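Local atomic coordinates of hypothetical protein AF_0060 (Archaeoglobus fulgidus DSM 4304, PDB entry 2P06), a protein that is of unknown function but belongs to the MazG-like nucleotide pyrophosphohydrolase family, binds magnesium and probably hydrolyses nucleoside triphosphates. Residues E67-L72 with L89-F94. Residues are numbered along the deposited sequence; the frame is centred on the assembly and turned at random.
Sequences EEMDEL and LDVANF. With MG (magnesium ion), chain E.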
loop_
_atom_site.group_PDB
_atom_site.type_symbol
_atom_site.label_atom_id
_atom_site.label_comp_id
_atom_site.label_asym_id
_atom_site.label_seq_id
_atom_site.Cartn_x
_atom_site.Cartn_y
_atom_site.Cartn_z
ATOM N N GLU B 67 22.492 -4.619 17.179
ATOM C CA GLU B 67 23.624 -3.723 16.908
ATOM C C GLU B 67 23.159 -2.405 16.288
ATOM O O GLU B 67 23.628 -1.304 16.659
ATOM C CB GLU B 67 24.672 -4.396 16.005
ATOM C CG GLU B 67 25.526 -5.424 16.718
ATOM C CD GLU B 67 26.313 -6.324 15.764
ATOM O OE1 GLU B 67 26.350 -6.013 14.552
ATOM O OE2 GLU B 67 26.887 -7.336 16.229
ATOM N N GLU B 68 22.219 -2.499 15.358
ATOM C CA GLU B 68 21.727 -1.314 14.675
ATOM C C GLU B 68 20.870 -0.466 15.621
ATOM O O GLU B 68 20.909 0.763 15.573
ATOM C CB GLU B 68 20.964 -1.699 13.409
ATOM C CG GLU B 68 21.818 -2.448 12.363
ATOM C CD GLU B 68 22.950 -1.606 11.787
ATOM O OE1 GLU B 68 22.850 -0.370 11.715
ATOM O OE2 GLU B 68 23.940 -2.191 11.368
HETATM N N MSE B 69 20.103 -1.117 16.485
HETATM C CA MSE B 69 19.296 -0.394 17.455
HETATM C C MSE B 69 20.185 0.316 18.468
HETATM O O MSE B 69 19.862 1.431 18.899
HETATM C CB MSE B 69 18.332 -1.335 18.166
HETATM C CG MSE B 69 17.192 -1.792 17.293
HETATM SE SE MSE B 69 15.981 -2.975 18.200
HETATM C CE MSE B 69 15.919 -2.239 19.947
ATOM N N ASP B 70 21.299 -0.313 18.829
ATOM C CA ASP B 70 22.299 0.330 19.689
ATOM C C ASP B 70 22.903 1.601 19.034
ATOM O O ASP B 70 23.061 2.636 19.700
ATOM C CB ASP B 70 23.392 -0.675 20.085
ATOM C CG ASP B 70 22.892 -1.717 21.105
ATOM O OD1 ASP B 70 21.835 -1.460 21.746
ATOM O OD2 ASP B 70 23.554 -2.789 21.279
ATOM N N GLU B 71 23.223 1.523 17.737
ATOM C CA GLU B 71 23.698 2.696 16.995
ATOM C C GLU B 71 22.653 3.813 16.935
ATOM O O GLU B 71 22.998 4.981 16.994
ATOM C CB GLU B 71 24.139 2.339 15.578
ATOM C CG GLU B 71 25.460 1.589 15.525
ATOM C CD GLU B 71 25.798 1.087 14.147
ATOM O OE1 GLU B 71 24.946 1.235 13.245
ATOM O OE2 GLU B 71 26.900 0.522 13.967
ATOM N N LEU B 72 21.383 3.444 16.827
ATOM C CA LEU B 72 20.317 4.412 16.786
ATOM C C LEU B 72 20.268 5.124 18.139
ATOM O O LEU B 72 20.295 6.364 18.201
ATOM C CB LEU B 72 18.994 3.736 16.401
ATOM C CG LEU B 72 17.662 4.482 16.532
ATOM C CD1 LEU B 72 17.819 5.890 16.101
ATOM C CD2 LEU B 72 16.586 3.776 15.701
ATOM N N LEU B 89 16.781 4.079 8.934
ATOM C CA LEU B 89 16.779 3.233 7.736
ATOM C C LEU B 89 17.410 1.860 8.037
ATOM O O LEU B 89 16.854 0.817 7.682
ATOM C CB LEU B 89 17.520 3.920 6.573
ATOM C CG LEU B 89 16.888 5.213 6.055
ATOM C CD1 LEU B 89 17.832 5.940 5.041
ATOM C CD2 LEU B 89 15.483 4.927 5.435
ATOM N N ASP B 90 18.547 1.870 8.735
ATOM C CA ASP B 90 19.244 0.626 9.107
ATOM C C ASP B 90 18.363 -0.243 9.994
ATOM O O ASP B 90 18.229 -1.423 9.752
ATOM C CB ASP B 90 20.546 0.915 9.850
ATOM C CG ASP B 90 21.658 1.446 8.954
ATOM O OD1 ASP B 90 21.604 1.225 7.714
ATOM O OD2 ASP B 90 22.620 2.057 9.527
ATOM N N VAL B 91 17.758 0.338 11.030
ATOM C CA VAL B 91 16.892 -0.461 11.932
ATOM C C VAL B 91 15.713 -1.038 11.172
ATOM O O VAL B 91 15.413 -2.203 11.340
ATOM C CB VAL B 91 16.444 0.304 13.185
ATOM C CG1 VAL B 91 15.356 -0.476 13.977
ATOM C CG2 VAL B 91 17.669 0.619 14.084
ATOM N N ALA B 92 15.071 -0.245 10.317
ATOM C CA ALA B 92 13.915 -0.705 9.542
ATOM C C ALA B 92 14.310 -1.878 8.640
ATOM O O ALA B 92 13.593 -2.886 8.567
ATOM C CB ALA B 92 13.303 0.433 8.686
ATOM N N ASN B 93 15.443 -1.733 7.952
ATOM C CA ASN B 93 15.955 -2.814 7.103
ATOM C C ASN B 93 16.170 -4.080 7.885
ATOM O O ASN B 93 15.700 -5.139 7.480
ATOM C CB ASN B 93 17.232 -2.419 6.362
ATOM C CG ASN B 93 16.961 -1.755 5.019
ATOM O OD1 ASN B 93 15.957 -2.039 4.365
ATOM N ND2 ASN B 93 17.894 -0.910 4.569
ATOM N N PHE B 94 16.846 -3.991 9.021
ATOM C CA PHE B 94 17.079 -5.186 9.806
ATOM C C PHE B 94 15.826 -5.799 10.468
ATOM O O PHE B 94 15.762 -7.026 10.657
ATOM C CB PHE B 94 18.272 -4.999 10.759
ATOM C CG PHE B 94 19.571 -5.164 10.045
ATOM C CD1 PHE B 94 20.160 -6.419 9.954
ATOM C CD2 PHE B 94 20.108 -4.118 9.314
ATOM C CE1 PHE B 94 21.316 -6.608 9.222
ATOM C CE2 PHE B 94 21.271 -4.296 8.582
ATOM C CZ PHE B 94 21.888 -5.529 8.549
HETATM MG MG MG E . 23.503 1.763 11.822
HETATM O O HOH W 1 21.324 2.054 12.960
HETATM O O HOH W 2 25.140 1.617 10.565
#
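Glu68 and Val91 mark the closest backbone approach of two nearly antiparallel helical segments, 67-72 and 89-94, whose axes pass 8.8 Å apart at 158°. A magnesium ion joins the helices, taking one oxygen from each of three carboxylates of these segments: Glu68 OE1 at 2.2 Å, Glu71 OE1 at 2.1 Å and, across the gap, Asp90 OD2 at 2.5 Å. Glu71 reaches the ion with an extended chain, whereas Glu68 folds back about its CB-CG bond (chi2 -65°). Two waters and Glu87 complete six ligands; one water also donates to Glu68 O. The E-x-x-E and E-x-x-D spacings resemble the metal sites of MazG-type pyrophosphohydrolases. Second-shell salt bridges from Arg64 and Arg42 to Glu68 OE2, and from Lys38 and Arg42 to Asp90 OD1, probably hold the carboxylates in place and offset their charge. Beside the metal, compact, branched Val91 fits between the helices, its CG2 3.7 Å from Leu72 CD2 and its CG1 4.0 Å from selenomethionine Met69 CG. Phe94 CD2 lies 3.9 Å from Glu68 CG, the ring oblique to it. Helix 58-77 thus pairs with helix 81-103, helix 22-43 packs on Leu89 and Ala92, and a second subunit covers Met69, Leu72 and Val91.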